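Local coordinates for C-domain type II peptide synthetase (Streptomyces globisporus, PDB 4ZNM), which belongs to the condensation-domain family and is a condensation-domain protein of the type II peptide synthetase kind, probably free-standing, at residues T127-R132 and L136-L141. Numbering follows the deposited sequence.
With NA (sodium ion), chain C.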
loop_
_atom_site.group_PDB
_atom_site.type_symbol
_atom_site.label_atom_id
_atom_site.label_comp_id
_atom_site.label_asym_id
_atom_site.label_seq_id
_atom_site.Cartn_x
_atom_site.Cartn_y
_atom_site.Cartn_z
ATOM N N THR A 127 -15.392 -5.642 5.541
ATOM C CA THR A 127 -15.724 -7.051 5.422
ATOM C C THR A 127 -14.454 -7.884 5.249
ATOM O O THR A 127 -13.388 -7.351 4.950
ATOM C CB THR A 127 -16.678 -7.318 4.253
ATOM O OG1 THR A 127 -16.009 -7.085 3.001
ATOM C CG2 THR A 127 -17.901 -6.435 4.375
ATOM N N GLY A 128 -14.568 -9.192 5.476
ATOM C CA GLY A 128 -13.413 -10.085 5.436
ATOM C C GLY A 128 -13.291 -10.844 4.137
ATOM O O GLY A 128 -14.246 -10.958 3.369
ATOM N N LEU A 129 -12.087 -11.336 3.874
ATOM C CA LEU A 129 -11.821 -12.079 2.644
ATOM C C LEU A 129 -10.665 -13.044 2.937
ATOM O O LEU A 129 -9.534 -12.622 3.054
ATOM C CB LEU A 129 -11.488 -11.106 1.517
ATOM C CG LEU A 129 -11.086 -11.691 0.166
ATOM C CD1 LEU A 129 -12.166 -12.595 -0.344
ATOM C CD2 LEU A 129 -10.829 -10.587 -0.857
ATOM N N SER A 130 -10.981 -14.322 3.074
ATOM C CA SER A 130 -10.006 -15.346 3.442
ATOM C C SER A 130 -8.926 -15.520 2.390
ATOM O O SER A 130 -9.152 -15.238 1.206
ATOM C CB SER A 130 -10.715 -16.675 3.649
ATOM O OG SER A 130 -11.125 -17.196 2.402
ATOM N N VAL A 131 -7.747 -15.967 2.827
ATOM C CA VAL A 131 -6.700 -16.385 1.886
ATOM C C VAL A 131 -6.703 -17.922 1.738
ATOM O O VAL A 131 -6.087 -18.497 0.842
ATOM C CB VAL A 131 -5.307 -15.876 2.346
ATOM C CG1 VAL A 131 -4.827 -16.667 3.548
ATOM C CG2 VAL A 131 -4.345 -15.934 1.161
ATOM N N ARG A 132 -7.395 -18.588 2.644
ATOM C CA ARG A 132 -7.307 -20.051 2.742
ATOM C C ARG A 132 -8.163 -20.750 1.691
ATOM O O ARG A 132 -7.984 -21.939 1.421
ATOM C CB ARG A 132 -7.702 -20.516 4.151
ATOM C CG ARG A 132 -6.626 -20.125 5.169
ATOM C CD ARG A 132 -6.723 -20.897 6.503
ATOM N NE ARG A 132 -7.986 -20.574 7.171
ATOM C CZ ARG A 132 -8.164 -19.537 7.986
ATOM N NH1 ARG A 132 -9.349 -19.326 8.546
ATOM N NH2 ARG A 132 -7.160 -18.707 8.255
ATOM N N LEU A 136 -10.172 -14.885 -3.916
ATOM C CA LEU A 136 -9.178 -13.942 -3.458
ATOM C C LEU A 136 -9.444 -12.533 -4.005
ATOM O O LEU A 136 -8.689 -11.597 -3.720
ATOM C CB LEU A 136 -7.808 -14.429 -3.897
ATOM C CG LEU A 136 -7.386 -15.764 -3.262
ATOM C CD1 LEU A 136 -6.040 -16.152 -3.835
ATOM C CD2 LEU A 136 -7.329 -15.641 -1.761
ATOM N N LEU A 137 -10.506 -12.395 -4.813
ATOM C CA LEU A 137 -10.906 -11.108 -5.377
ATOM C C LEU A 137 -12.420 -11.097 -5.379
ATOM O O LEU A 137 -13.010 -12.046 -5.853
ATOM C CB LEU A 137 -10.376 -10.924 -6.802
ATOM C CG LEU A 137 -10.896 -9.744 -7.630
ATOM C CD1 LEU A 137 -10.335 -8.396 -7.133
ATOM C CD2 LEU A 137 -10.552 -9.911 -9.137
ATOM N N ARG A 138 -13.024 -10.053 -4.830
ATOM C CA ARG A 138 -14.459 -9.836 -4.972
ATOM C C ARG A 138 -14.736 -8.462 -5.541
ATOM O O ARG A 138 -13.894 -7.567 -5.456
ATOM C CB ARG A 138 -15.180 -9.944 -3.649
ATOM C CG ARG A 138 -15.202 -11.326 -3.073
ATOM C CD ARG A 138 -16.234 -11.456 -1.943
ATOM N NE ARG A 138 -15.778 -10.873 -0.677
ATOM C CZ ARG A 138 -16.116 -9.669 -0.217
ATOM N NH1 ARG A 138 -15.645 -9.274 0.974
ATOM N NH2 ARG A 138 -16.929 -8.869 -0.930
ATOM N N ALA A 139 -15.948 -8.290 -6.056
ATOM C CA ALA A 139 -16.370 -7.011 -6.601
ATOM C C ALA A 139 -17.778 -6.669 -6.167
ATOM O O ALA A 139 -18.681 -7.533 -6.132
ATOM C CB ALA A 139 -16.301 -7.033 -8.094
ATOM N N VAL A 140 -17.959 -5.396 -5.873
ATOM C CA VAL A 140 -19.255 -4.859 -5.531
ATOM C C VAL A 140 -19.478 -3.635 -6.450
ATOM O O VAL A 140 -18.690 -2.698 -6.453
ATOM C CB VAL A 140 -19.332 -4.477 -4.054
ATOM C CG1 VAL A 140 -20.687 -3.921 -3.718
ATOM C CG2 VAL A 140 -19.016 -5.687 -3.177
ATOM N N LEU A 141 -20.559 -3.665 -7.217
ATOM C CA LEU A 141 -20.921 -2.550 -8.079
ATOM C C LEU A 141 -22.095 -1.769 -7.482
ATOM O O LEU A 141 -23.187 -2.318 -7.301
ATOM C CB LEU A 141 -21.266 -3.080 -9.469
ATOM C CG LEU A 141 -21.638 -1.988 -10.479
ATOM C CD1 LEU A 141 -20.419 -1.179 -10.887
ATOM C CD2 LEU A 141 -22.294 -2.628 -11.667
HETATM NA NA NA C . -11.136 -16.269 0.104
HETATM O O HOH W 1 -18.052 -6.937 0.662
HETATM O O HOH W 2 -13.199 -15.844 0.894
#
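Val131 and Leu136 have the nearest CA atoms across the two segments, 6.4 Å apart, where the irregular segment 127-132 doubles back into strand 137-143 of the mixed sheet in this condensation-domain fold. Leu136 CD2 lies 3.5 Å from Ser130 O and also packs against Val131 CA, with Val131 CG2 beside it. Leu129, its CG anti to the backbone N (chi1 176°), splits its branches: CD2 rests 3.7 Å from Leu136 O, while CD1 leans obliquely on the Arg138 guanidinium near NE. Bent at chi3 (-77°), the arginine runs past Leu129 in the opposite direction and brings NH1 to the loop. There Arg138 NH1 donates to Thr127 OG1 at 3.0 Å and to Gly128 O at 3.2 Å. Both acceptors sit at the guanidinium edge, close to its plane, although NH1 itself stands above the Gly128 carbonyl plane. A water accepts from Arg138 NH2 and donates to Thr127 OG1, which also hydrogen-bonds to Val124 O; these links probably limit rotation of the guanidinium. At the turn between the segments, a sodium ion is held by Glu133 O, Pro135 O, a second water and Ser130; Ser130 O and Ser130 OG both lie 2.5 Å from the sodium ion.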